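Local coordinates for mandelate racemase / muconate lactonizing enzyme family protein (Agrobacterium tumefaciens, PDB 4DXK), which probably works as a lyase or racemase of the mandelate racemase subgroup of the enolase superfamily, at residues E7-E13 with F388-F394; G32-F36 with I292-G296; W240-P244 with Y256-P261; P263-E268 with A284-L290. All blocks are in the same frame, centred on the assembly; numbering follows the deposited sequence. Where two conformers were deposited one is given.

Contact 1 closes the edge of the N-terminal capping sheet with a strand from near the C-terminus. Contact 2 starts from the other edge strand of that sheet and docks it on the barrel domain. Their centres are about 17 Å apart. Contacts 3 and 4 lie within the barrel, centres about 9 Å apart; strands 240-242 and 264-266 are neighbours in its sheet, where H241 O meets S265 N at 2.9 Å. Each supplies a ligand to the sodium ion, E242 in contact 3 and E268 in contact 4. Contact 2 reaches this site through W294, whose CE3 is 3.3 Å from E268 O. Contact 1 is remote, its centre about 34 Å from that of contact 4.

Contact 1 (E7-E13 with F388-F394); sequences ETVRVAE and FTVSRRF
E7 meets R392 and F394 on one face of the antiparallel pair formed by strands 7-11 and 390-394. Its chain is extended, with CG anti to the backbone N (chi1 171°). This carries the carboxylate alongside the F394 ring, where E7 CD is 3.4 Å from F394 CE2. R392 NH1 donates to E7 OE2 at 2.8 Å in a salt bridge, on the syn side but out of the carboxylate plane. E7 OE1 is held by H23. T8 forms a hydrogen-bonded pair with R393, and T8 N reaches R393 O at 2.8 Å. Its hydroxyl turns to E42 and H46 of helix 38-53. V9 returns to the face of E7 and lies alongside R392, with V9 CG2 3.6 Å from R392 NH1. R10 pairs with S391 through both backbone bonds, and its guanidinium leads off to E42. V11 packs CG1 on F388 CB at 3.6 Å. Past the strand end, A12 N still bonds to T389 O at 3.0 Å. E13 then folds back, bent at chi2 (80°), and its carboxylate grips T389 twice. E13 OE1 accepts from T389 N at 2.8 Å in a nearly straight bond, and E13 OE2 accepts from T389 OG1 at 2.9 Å. The strand from near the C-terminus thus completes the sheet of the N-terminal domain. The buried E7 carboxylate is shared between R392 and H23, which would probably favour its ionised form. E385 gives R392 a second carboxylate partner, so the arginine bridges two acidic groups.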
loop_
_atom_site.group_PDB
_atom_site.type_symbol
_atom_site.label_atom_id
_atom_site.label_comp_id
_atom_site.label_asym_id
_atom_site.label_seq_id
_atom_site.Cartn_x
_atom_site.Cartn_y
_atom_site.Cartn_z
ATOM N N GLU A 7 28.613 -34.350 23.724
ATOM C CA GLU A 7 27.931 -35.375 24.497
ATOM C C GLU A 7 26.448 -35.037 24.522
ATOM O O GLU A 7 26.074 -33.886 24.764
ATOM C CB GLU A 7 28.501 -35.412 25.917
ATOM C CG GLU A 7 27.735 -36.301 26.882
ATOM C CD GLU A 7 28.287 -36.237 28.296
ATOM O OE1 GLU A 7 29.136 -35.364 28.587
ATOM O OE2 GLU A 7 27.869 -37.063 29.128
ATOM N N THR A 8 25.599 -36.020 24.258
ATOM C CA THR A 8 24.171 -35.837 24.449
ATOM C C THR A 8 23.694 -36.722 25.589
ATOM O O THR A 8 24.201 -37.832 25.781
ATOM C CB THR A 8 23.384 -36.154 23.179
ATOM O OG1 THR A 8 23.815 -37.416 22.656
ATOM C CG2 THR A 8 23.602 -35.066 22.130
ATOM N N VAL A 9 22.714 -36.228 26.343
ATOM C CA VAL A 9 22.179 -36.931 27.502
ATOM C C VAL A 9 20.663 -36.912 27.425
ATOM O O VAL A 9 20.057 -35.862 27.169
ATOM C CB VAL A 9 22.618 -36.254 28.817
ATOM C CG1 VAL A 9 22.103 -37.028 30.025
ATOM C CG2 VAL A 9 24.127 -36.126 28.879
ATOM N N ARG A 10 20.063 -38.078 27.648
ATOM C CA ARG A 10 18.617 -38.209 27.751
ATOM C C ARG A 10 18.272 -38.981 29.015
ATOM O O ARG A 10 19.094 -39.747 29.532
ATOM C CB ARG A 10 18.024 -38.930 26.534
ATOM C CG ARG A 10 18.111 -38.113 25.254
ATOM C CD ARG A 10 17.391 -38.762 24.074
ATOM N NE ARG A 10 18.058 -39.975 23.607
ATOM C CZ ARG A 10 17.615 -41.208 23.825
ATOM N NH1 ARG A 10 16.493 -41.404 24.505
ATOM N NH2 ARG A 10 18.297 -42.246 23.361
ATOM N N VAL A 11 17.052 -38.784 29.505
ATOM C CA VAL A 11 16.545 -39.551 30.639
ATOM C C VAL A 11 15.176 -40.138 30.313
ATOM O O VAL A 11 14.299 -39.456 29.777
ATOM C CB VAL A 11 16.495 -38.715 31.940
ATOM C CG1 VAL A 11 17.895 -38.300 32.356
ATOM C CG2 VAL A 11 15.603 -37.492 31.779
ATOM N N ALA A 12 14.992 -41.416 30.632
ATOM C CA ALA A 12 13.778 -42.121 30.236
ATOM C C ALA A 12 12.542 -41.556 30.921
ATOM O O ALA A 12 11.430 -41.671 30.403
ATOM C CB ALA A 12 13.911 -43.612 30.526
ATOM N N GLU A 13 12.747 -40.936 32.078
ATOM C CA GLU A 13 11.643 -40.397 32.861
ATOM C C GLU A 13 11.085 -39.101 32.270
ATOM O O GLU A 13 9.954 -38.711 32.568
ATOM C CB GLU A 13 12.086 -40.169 34.307
ATOM C CG GLU A 13 12.322 -41.454 35.108
ATOM C CD GLU A 13 13.670 -42.124 34.840
ATOM O OE1 GLU A 13 14.541 -41.525 34.174
ATOM O OE2 GLU A 13 13.861 -43.269 35.308
ATOM N N PHE A 388 17.748 -41.050 37.729
ATOM C CA PHE A 388 17.174 -41.183 36.395
ATOM C C PHE A 388 17.750 -42.378 35.638
ATOM O O PHE A 388 18.790 -42.929 36.004
ATOM C CB PHE A 388 17.400 -39.898 35.583
ATOM C CG PHE A 388 16.736 -38.683 36.168
ATOM C CD1 PHE A 388 15.417 -38.384 35.865
ATOM C CD2 PHE A 388 17.431 -37.838 37.022
ATOM C CE1 PHE A 388 14.799 -37.269 36.406
ATOM C CE2 PHE A 388 16.824 -36.724 37.568
ATOM C CZ PHE A 388 15.502 -36.440 37.262
ATOM N N THR A 389 17.054 -42.776 34.578
ATOM C CA THR A 389 17.560 -43.793 33.673
ATOM C C THR A 389 18.224 -43.051 32.522
ATOM O O THR A 389 17.551 -42.557 31.606
ATOM C CB THR A 389 16.432 -44.677 33.151
ATOM O OG1 THR A 389 15.709 -45.229 34.258
ATOM C CG2 THR A 389 16.991 -45.807 32.300
ATOM N N VAL A 390 19.546 -42.946 32.598
ATOM C CA VAL A 390 20.305 -42.044 31.745
ATOM C C VAL A 390 20.907 -42.753 30.539
ATOM O O VAL A 390 21.439 -43.861 30.661
ATOM C CB VAL A 390 21.447 -41.403 32.563
ATOM C CG1 VAL A 390 22.322 -40.503 31.688
ATOM C CG2 VAL A 390 20.882 -40.632 33.743
ATOM N N SER A 391 20.814 -42.123 29.373
ATOM C CA SER A 391 21.530 -42.598 28.197
ATOM C C SER A 391 22.399 -41.466 27.674
ATOM O O SER A 391 21.982 -40.307 27.662
ATOM C CB SER A 391 20.562 -43.072 27.114
ATOM O OG SER A 391 19.681 -42.033 26.727
ATOM N N ARG A 392 23.612 -41.799 27.255
ATOM C CA ARG A 392 24.552 -40.808 26.754
ATOM C C ARG A 392 25.147 -41.264 25.439
ATOM O O ARG A 392 25.346 -42.465 25.226
ATOM C CB ARG A 392 25.690 -40.573 27.747
ATOM C CG ARG A 392 25.258 -40.136 29.132
ATOM C CD ARG A 392 26.472 -39.901 30.029
ATOM N NE ARG A 392 26.100 -39.734 31.431
ATOM C CZ ARG A 392 26.030 -38.564 32.063
ATOM N NH1 ARG A 392 26.322 -37.434 31.434
ATOM N NH2 ARG A 392 25.675 -38.524 33.340
ATOM N N ARG A 393 25.440 -40.309 24.566
ATOM C CA ARG A 393 26.163 -40.590 23.334
ATOM C C ARG A 393 27.230 -39.525 23.132
ATOM O O ARG A 393 27.018 -38.350 23.447
ATOM C CB ARG A 393 25.222 -40.628 22.137
ATOM C CG ARG A 393 25.931 -41.011 20.859
ATOM C CD ARG A 393 24.988 -41.149 19.685
ATOM N NE ARG A 393 25.752 -41.257 18.448
ATOM C CZ ARG A 393 25.234 -41.129 17.235
ATOM N NH1 ARG A 393 23.938 -40.875 17.088
ATOM N NH2 ARG A 393 26.016 -41.239 16.169
ATOM N N PHE A 394 28.378 -39.939 22.609
ATOM C CA PHE A 394 29.524 -39.056 22.438
ATOM C C PHE A 394 30.018 -39.017 20.999
ATOM O O PHE A 394 29.996 -40.037 20.304
ATOM C CB PHE A 394 30.684 -39.542 23.311
ATOM C CG PHE A 394 30.423 -39.452 24.787
ATOM C CD1 PHE A 394 29.778 -40.484 25.455
ATOM C CD2 PHE A 394 30.835 -38.342 25.505
ATOM C CE1 PHE A 394 29.542 -40.404 26.820
ATOM C CE2 PHE A 394 30.607 -38.256 26.868
ATOM C CZ PHE A 394 29.957 -39.291 27.522
#

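Contact 2 (G32-F36 with I292-G296); sequences GETFF and ISWCG
The joint between the N-terminal capping domain and the barrel domain of this enolase-superfamily fold runs through T34, F35 and F36, which meet S293 and W294. Segment 32-36 ends an edge strand of the capping sheet. Segment 292-296 lies in the loop after barrel strand 287-290. Two hydrogen bonds hold the joint. T34 OG1 donates to S293 O at 2.9 Å; it sits above the carbonyl plane, 42° out of it. The hydroxyl gets there because OG1 stands anti to the backbone N of T34 (chi1 -171°). The indole W294 NE1 donates to F35 O at 3.0 Å. This bond is bent, with an angle of 139° at the hydrogen, and F35 O lies off the indole plane.

Next to it the aromatic groups pack. The F36 ring and the six-membered ring of W294 are near parallel but slid apart, with centroids 5.6 Å from each other, so they barely overlap. F36 CD2 meets W294 CZ2 at 3.6 Å. F35 adds to the cluster from within its own segment, with CD2 over the centre of the F36 ring. L72 of a second subunit packs on both F36 and W294.

W294 also touches E268 and H318, and its side chain is about 7 Å from a bound sodium ion. The joint therefore borders the metal site. The E33 carboxylate faces another way, taking the indole N-H of W19 and the backbone N-H groups of V324 and V325. E33 O is buried against S293 CB at 3.3 Å and has no polar partner.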
loop_
_atom_site.group_PDB
_atom_site.type_symbol
_atom_site.label_atom_id
_atom_site.label_comp_id
_atom_site.label_asym_id
_atom_site.label_seq_id
_atom_site.Cartn_x
_atom_site.Cartn_y
_atom_site.Cartn_z
ATOM N N GLY A 32 23.881 -27.212 27.400
ATOM C CA GLY A 32 22.725 -26.695 26.689
ATOM C C GLY A 32 21.585 -27.697 26.757
ATOM O O GLY A 32 21.756 -28.819 27.226
ATOM N N GLU A 33 20.422 -27.305 26.249
ATOM C CA GLU A 33 19.207 -28.085 26.417
ATOM C C GLU A 33 18.215 -27.713 25.338
ATOM O O GLU A 33 18.183 -26.570 24.893
ATOM C CB GLU A 33 18.610 -27.778 27.797
ATOM C CG GLU A 33 17.401 -28.587 28.246
ATOM C CD GLU A 33 16.814 -27.995 29.522
ATOM O OE1 GLU A 33 17.205 -28.416 30.641
ATOM O OE2 GLU A 33 16.002 -27.052 29.400
ATOM N N THR A 34 17.391 -28.669 24.939
ATOM C CA THR A 34 16.220 -28.376 24.129
ATOM C C THR A 34 15.117 -29.376 24.475
ATOM O O THR A 34 15.291 -30.225 25.353
ATOM C CB THR A 34 16.551 -28.307 22.613
ATOM O OG1 THR A 34 15.408 -27.818 21.902
ATOM C CG2 THR A 34 16.941 -29.664 22.075
ATOM N N PHE A 35 13.984 -29.252 23.796
ATOM C CA PHE A 35 12.769 -29.951 24.188
ATOM C C PHE A 35 12.005 -30.338 22.932
ATOM O O PHE A 35 11.907 -29.539 21.991
ATOM C CB PHE A 35 11.920 -29.001 25.044
ATOM C CG PHE A 35 10.829 -29.667 25.842
ATOM C CD1 PHE A 35 11.097 -30.139 27.115
ATOM C CD2 PHE A 35 9.531 -29.757 25.357
ATOM C CE1 PHE A 35 10.094 -30.718 27.890
ATOM C CE2 PHE A 35 8.525 -30.337 26.124
ATOM C CZ PHE A 35 8.815 -30.816 27.387
ATOM N N PHE A 36 11.462 -31.559 22.951
ATOM C CA PHE A 36 10.694 -32.216 21.874
ATOM C C PHE A 36 11.592 -32.936 20.884
ATOM O O PHE A 36 12.606 -32.398 20.428
ATOM C CB PHE A 36 9.740 -31.291 21.109
ATOM C CG PHE A 36 8.537 -30.850 21.894
ATOM C CD1 PHE A 36 7.743 -31.763 22.585
ATOM C CD2 PHE A 36 8.174 -29.506 21.909
ATOM C CE1 PHE A 36 6.625 -31.334 23.295
ATOM C CE2 PHE A 36 7.051 -29.075 22.606
ATOM C CZ PHE A 36 6.279 -29.986 23.301
ATOM N N ILE A 292 14.330 -19.967 23.473
ATOM C CA ILE A 292 15.733 -19.932 23.097
ATOM C C ILE A 292 16.234 -21.259 22.544
ATOM O O ILE A 292 17.179 -21.282 21.761
ATOM C CB ILE A 292 16.626 -19.496 24.275
ATOM C CG1 ILE A 292 16.499 -20.461 25.444
ATOM C CG2 ILE A 292 16.299 -18.069 24.710
ATOM C CD1 ILE A 292 17.472 -20.147 26.549
ATOM N N SER A 293 15.606 -22.357 22.953
ATOM C CA SER A 293 16.004 -23.691 22.496
ATOM C C SER A 293 15.319 -24.125 21.203
ATOM O O SER A 293 15.603 -25.218 20.692
ATOM C CB SER A 293 15.777 -24.747 23.586
ATOM O OG SER A 293 14.413 -25.091 23.737
ATOM N N TRP A 294 14.413 -23.282 20.694
ATOM C CA TRP A 294 13.654 -23.563 19.477
ATOM C C TRP A 294 13.907 -22.522 18.385
ATOM O O TRP A 294 13.450 -22.717 17.262
ATOM C CB TRP A 294 12.143 -23.600 19.766
ATOM C CG TRP A 294 11.701 -24.688 20.701
ATOM C CD1 TRP A 294 12.421 -25.785 21.084
ATOM C CD2 TRP A 294 10.448 -24.764 21.405
ATOM N NE1 TRP A 294 11.688 -26.544 21.965
ATOM C CE2 TRP A 294 10.473 -25.945 22.175
ATOM C CE3 TRP A 294 9.293 -23.971 21.429
ATOM C CZ2 TRP A 294 9.399 -26.341 22.975
ATOM C CZ3 TRP A 294 8.231 -24.360 22.231
ATOM C CH2 TRP A 294 8.288 -25.537 22.985
ATOM N N CYS A 295 14.602 -21.420 18.703
ATOM C CA CYS A 295 14.648 -20.267 17.796
ATOM C C CYS A 295 16.020 -19.957 17.237
ATOM O O CYS A 295 16.155 -18.999 16.475
ATOM C CB CYS A 295 14.111 -19.007 18.494
ATOM S SG CYS A 295 15.242 -18.280 19.698
ATOM N N GLY A 296 17.032 -20.720 17.644
ATOM C CA GLY A 296 18.406 -20.431 17.254
ATOM C C GLY A 296 19.322 -20.048 18.410
ATOM O O GLY A 296 20.399 -19.480 18.197
#

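Contact 3 (W240-P244 with Y256-P261); sequences WHEDP and YAAVSP. With NA (sodium ion), chain C.
The Y256 ring has P244 over one face and the H241 ring at its edge. P244 CB makes the CH-pi contact, 3.8 Å from the ring centroid and offset toward the rim. At the edge, Y256 OH and H241 ND1 share a hydrogen bond of 3.0 Å. The two side chains cross at about a right angle. The far nitrogen of the imidazole, NE2, is held by T238 OG1. P261 CD comes within 4.0 Å of H241 CE1.

Both segments belong to one beta-alpha-beta unit of the barrel, strand 240-242 and helix 253-259. H241 points to the helix, while its neighbours W240 and E242 point away from it. On that inner side W240 NE1 donates to E242 OE1 at 3.0 Å, on the anti side of the carboxylate. K172 is a second partner of OE1. E242 OE2 binds the sodium ion at 2.3 Å, together with E216 and E268. D243 OD2 accepts a bond from a sodium-bound water at 2.7 Å.

The strand thus separates two chemistries. Its outer side fixes the imidazole to the helix, and its inner side holds a carboxylate in place for the metal.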
loop_
_atom_site.group_PDB
_atom_site.type_symbol
_atom_site.label_atom_id
_atom_site.label_comp_id
_atom_site.label_asym_id
_atom_site.label_seq_id
_atom_site.Cartn_x
_atom_site.Cartn_y
_atom_site.Cartn_z
ATOM N N TRP A 240 -2.851 -11.024 26.976
ATOM C CA TRP A 240 -2.357 -11.333 25.638
ATOM C C TRP A 240 -3.048 -12.566 25.095
ATOM O O TRP A 240 -3.590 -13.363 25.868
ATOM C CB TRP A 240 -0.826 -11.427 25.605
ATOM C CG TRP A 240 -0.116 -12.672 26.107
ATOM C CD1 TRP A 240 -0.436 -13.993 25.887
ATOM C CD2 TRP A 240 1.117 -12.679 26.836
ATOM N NE1 TRP A 240 0.526 -14.812 26.451
ATOM C CE2 TRP A 240 1.491 -14.024 27.027
ATOM C CE3 TRP A 240 1.937 -11.672 27.353
ATOM C CZ2 TRP A 240 2.647 -14.385 27.733
ATOM C CZ3 TRP A 240 3.093 -12.032 28.024
ATOM C CH2 TRP A 240 3.433 -13.375 28.212
ATOM N N HIS A 241 -3.049 -12.703 23.772
ATOM C CA HIS A 241 -3.616 -13.861 23.088
ATOM C C HIS A 241 -2.488 -14.525 22.333
ATOM O O HIS A 241 -2.005 -14.003 21.316
ATOM C CB HIS A 241 -4.740 -13.447 22.138
ATOM C CG HIS A 241 -5.970 -12.965 22.843
ATOM N ND1 HIS A 241 -7.067 -12.465 22.172
ATOM C CD2 HIS A 241 -6.281 -12.907 24.160
ATOM C CE1 HIS A 241 -7.996 -12.114 23.045
ATOM N NE2 HIS A 241 -7.541 -12.367 24.260
ATOM N N GLU A 242 -2.045 -15.663 22.855
ATOM C CA GLU A 242 -0.824 -16.309 22.391
ATOM C C GLU A 242 -1.124 -17.383 21.358
ATOM O O GLU A 242 -1.975 -18.258 21.575
ATOM C CB GLU A 242 -0.094 -16.912 23.589
ATOM C CG GLU A 242 1.245 -17.569 23.266
ATOM C CD GLU A 242 1.986 -17.995 24.520
ATOM O OE1 GLU A 242 1.688 -17.469 25.612
ATOM O OE2 GLU A 242 2.862 -18.884 24.431
ATOM N N ASP A 243 -0.413 -17.316 20.238
ATOM C CA ASP A 243 -0.540 -18.293 19.159
ATOM C C ASP A 243 -2.003 -18.589 18.816
ATOM O O ASP A 243 -2.433 -19.742 18.825
ATOM C CB ASP A 243 0.248 -19.559 19.509
ATOM C CG ASP A 243 1.741 -19.327 19.481
ATOM O OD1 ASP A 243 2.169 -18.461 18.708
ATOM O OD2 ASP A 243 2.482 -19.999 20.221
ATOM N N PRO A 244 -2.771 -17.542 18.479
ATOM C CA PRO A 244 -4.197 -17.757 18.206
ATOM C C PRO A 244 -4.463 -18.594 16.958
ATOM O O PRO A 244 -5.520 -19.228 16.866
ATOM C CB PRO A 244 -4.727 -16.337 18.006
ATOM C CG PRO A 244 -3.519 -15.537 17.570
ATOM C CD PRO A 244 -2.398 -16.117 18.370
ATOM N N TYR A 256 -6.508 -10.697 12.429
ATOM C CA TYR A 256 -6.745 -11.040 13.818
ATOM C C TYR A 256 -6.554 -9.808 14.698
ATOM O O TYR A 256 -7.380 -9.516 15.567
ATOM C CB TYR A 256 -5.803 -12.162 14.251
ATOM C CG TYR A 256 -6.080 -12.622 15.660
ATOM C CD1 TYR A 256 -7.020 -13.608 15.916
ATOM C CD2 TYR A 256 -5.421 -12.050 16.738
ATOM C CE1 TYR A 256 -7.295 -14.019 17.214
ATOM C CE2 TYR A 256 -5.690 -12.452 18.040
ATOM C CZ TYR A 256 -6.618 -13.442 18.270
ATOM O OH TYR A 256 -6.883 -13.838 19.562
ATOM N N ALA A 257 -5.467 -9.082 14.479
ATOM C CA ALA A 257 -5.172 -7.902 15.289
ATOM C C ALA A 257 -6.246 -6.825 15.134
ATOM O O ALA A 257 -6.458 -6.021 16.045
ATOM C CB ALA A 257 -3.802 -7.343 14.934
ATOM N N ALA A 258 -6.932 -6.826 13.996
ATOM C CA ALA A 258 -7.979 -5.845 13.723
ATOM C C ALA A 258 -9.181 -5.995 14.650
ATOM O O ALA A 258 -9.920 -5.029 14.874
ATOM C CB ALA A 258 -8.422 -5.933 12.272
ATOM N N VAL A 259 -9.395 -7.197 15.175
ATOM C CA VAL A 259 -10.544 -7.430 16.042
ATOM C C VAL A 259 -10.186 -7.844 17.471
ATOM O O VAL A 259 -11.051 -7.850 18.340
ATOM C CB VAL A 259 -11.508 -8.484 15.457
ATOM C CG1 VAL A 259 -11.986 -8.070 14.076
ATOM C CG2 VAL A 259 -10.847 -9.852 15.407
ATOM N N SER A 260 -8.929 -8.193 17.726
ATOM C CA SER A 260 -8.567 -8.717 19.042
ATOM C C SER A 260 -8.502 -7.632 20.110
ATOM O O SER A 260 -7.895 -6.587 19.901
ATOM C CB SER A 260 -7.237 -9.460 18.985
ATOM O OG SER A 260 -6.940 -10.025 20.254
ATOM N N PRO A 261 -9.124 -7.880 21.272
ATOM C CA PRO A 261 -9.070 -6.909 22.372
ATOM C C PRO A 261 -7.764 -6.973 23.154
ATOM O O PRO A 261 -7.558 -6.163 24.059
ATOM C CB PRO A 261 -10.229 -7.350 23.271
ATOM C CG PRO A 261 -10.283 -8.835 23.073
ATOM C CD PRO A 261 -9.998 -9.022 21.591
HETATM NA NA NA C . 2.905 -21.199 24.552
HETATM O O HOH W 1 1.968 -21.396 22.432
HETATM O O HOH W 2 3.006 -23.554 24.592
#

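Contact 4 (P263-E268 with A284-L290); sequences PISASE and AAGVVML. With NA (sodium ion), chain C.
S265 and V287 stand side by side on neighbouring parallel strands of the barrel, with CB atoms 4.3 Å apart. Both belong to the beta-alpha-beta unit around helix 272-281, and both touch W240 on the face they share. A266 and V288 take the other face.

The backbones join mainly through A266, with a weak bond from V287 N to I264 O before it. A266 N bonds to V287 O at 3.1 Å, nearly in line with the carbonyl. M289 N bonds to A266 O at 2.9 Å from well above the carbonyl plane. The peptide before S267 is cis. The M289 side chain bends back toward S265, but the very short approach modelled there is doubtful.

At the strand start I264 CD1 reaches A284 O at 3.6 Å. G286, having no side chain, lets its CA come 3.2 Å from I264 O.

At the other end E268 has CG between its backbone N and carbonyl carbon (chi1 68°). The chain then extends to the sodium ion. E268 OE2 takes a hydrogen bond from Y71 of a second subunit and one from a sodium-bound water at 2.6 Å. E268 OE1 binds the sodium at 2.3 Å.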
loop_
_atom_site.group_PDB
_atom_site.type_symbol
_atom_site.label_atom_id
_atom_site.label_comp_id
_atom_site.label_asym_id
_atom_site.label_seq_id
_atom_site.Cartn_x
_atom_site.Cartn_y
_atom_site.Cartn_z
ATOM N N PRO A 263 -3.294 -7.787 22.730
ATOM C CA PRO A 263 -2.209 -7.966 21.764
ATOM C C PRO A 263 -1.942 -9.438 21.496
ATOM O O PRO A 263 -2.157 -10.304 22.364
ATOM C CB PRO A 263 -0.998 -7.337 22.465
ATOM C CG PRO A 263 -1.341 -7.357 23.920
ATOM C CD PRO A 263 -2.830 -7.144 23.971
ATOM N N ILE A 264 -1.466 -9.710 20.288
ATOM C CA ILE A 264 -1.011 -11.036 19.918
ATOM C C ILE A 264 0.319 -11.320 20.595
ATOM O O ILE A 264 1.247 -10.503 20.536
ATOM C CB ILE A 264 -0.806 -11.120 18.397
ATOM C CG1 ILE A 264 -2.132 -10.901 17.670
ATOM C CG2 ILE A 264 -0.193 -12.457 17.993
ATOM C CD1 ILE A 264 -1.968 -10.670 16.183
ATOM N N SER A 265 0.421 -12.481 21.218
ATOM C CA SER A 265 1.683 -12.994 21.701
ATOM C C SER A 265 2.148 -14.048 20.695
ATOM O O SER A 265 1.449 -15.036 20.451
ATOM C CB SER A 265 1.452 -13.598 23.084
ATOM O OG SER A 265 2.525 -14.359 23.541
ATOM N N ALA A 266 3.297 -13.815 20.070
ATOM C CA ALA A 266 3.787 -14.669 18.992
ATOM C C ALA A 266 5.303 -14.540 18.922
ATOM O O ALA A 266 5.812 -13.422 19.058
ATOM C CB ALA A 266 3.175 -14.240 17.660
ATOM N N SER A 267 6.044 -15.639 18.743
ATOM C CA SER A 267 5.581 -17.015 18.924
ATOM C C SER A 267 6.777 -17.897 19.261
ATOM O O SER A 267 7.786 -17.880 18.546
ATOM C CB SER A 267 4.925 -17.587 17.669
ATOM O OG SER A 267 4.591 -18.957 17.878
ATOM N N GLU A 268 6.633 -18.713 20.301
ATOM C CA GLU A 268 7.617 -19.739 20.634
ATOM C C GLU A 268 7.856 -20.703 19.468
ATOM O O GLU A 268 8.884 -21.383 19.420
ATOM C CB GLU A 268 7.148 -20.519 21.866
ATOM C CG GLU A 268 5.903 -21.375 21.602
ATOM C CD GLU A 268 5.249 -21.939 22.851
ATOM O OE1 GLU A 268 5.135 -21.203 23.846
ATOM O OE2 GLU A 268 4.837 -23.123 22.831
ATOM N N ALA A 284 1.242 -6.283 12.920
ATOM C CA ALA A 284 0.327 -6.852 13.903
ATOM C C ALA A 284 1.056 -7.421 15.119
ATOM O O ALA A 284 0.421 -7.986 16.009
ATOM C CB ALA A 284 -0.521 -7.940 13.248
ATOM N N ALA A 285 2.377 -7.281 15.170
ATOM C CA ALA A 285 3.140 -7.885 16.259
ATOM C C ALA A 285 2.779 -7.251 17.596
ATOM O O ALA A 285 2.527 -6.050 17.674
ATOM C CB ALA A 285 4.635 -7.761 15.998
ATOM N N GLY A 286 2.788 -8.052 18.652
ATOM C CA GLY A 286 2.488 -7.572 19.993
ATOM C C GLY A 286 3.604 -7.969 20.939
ATOM O O GLY A 286 4.731 -7.469 20.847
ATOM N N VAL A 287 3.297 -8.864 21.868
ATOM C CA VAL A 287 4.327 -9.411 22.735
ATOM C C VAL A 287 5.138 -10.402 21.914
ATOM O O VAL A 287 4.579 -11.340 21.326
ATOM C CB VAL A 287 3.731 -10.112 23.955
ATOM C CG1 VAL A 287 4.842 -10.633 24.847
ATOM C CG2 VAL A 287 2.829 -9.150 24.724
ATOM N N VAL A 288 6.446 -10.176 21.835
ATOM C CA VAL A 288 7.323 -11.026 21.046
ATOM C C VAL A 288 7.777 -12.184 21.922
ATOM O O VAL A 288 8.540 -12.015 22.883
ATOM C CB VAL A 288 8.499 -10.225 20.458
ATOM C CG1 VAL A 288 9.501 -11.152 19.768
ATOM C CG2 VAL A 288 7.972 -9.157 19.489
ATOM N N MET A 289 7.272 -13.370 21.590
ATOM C CA MET A 289 7.573 -14.593 22.325
ATOM C C MET A 289 8.594 -15.378 21.552
ATOM O O MET A 289 8.586 -15.396 20.323
ATOM C CB MET A 289 6.334 -15.467 22.457
ATOM C CG MET A 289 5.103 -14.708 22.730
ATOM S SD MET A 289 5.001 -14.032 24.392
ATOM C CE MET A 289 5.014 -15.529 25.387
ATOM N N LEU A 290 9.470 -16.051 22.280
ATOM C CA LEU A 290 10.440 -16.929 21.650
ATOM C C LEU A 290 10.799 -18.005 22.660
ATOM O O LEU A 290 10.570 -17.830 23.859
ATOM C CB LEU A 290 11.678 -16.145 21.207
ATOM C CG LEU A 290 12.450 -15.334 22.248
ATOM C CD1 LEU A 290 13.386 -16.198 23.077
ATOM C CD2 LEU A 290 13.244 -14.231 21.568
HETATM NA NA NA C . 2.905 -21.199 24.552
HETATM O O HOH W 3 -0.973 -7.521 18.412
HETATM O O HOH W 2 3.006 -23.554 24.592
HETATM O O HOH W 1 1.968 -21.396 22.432
#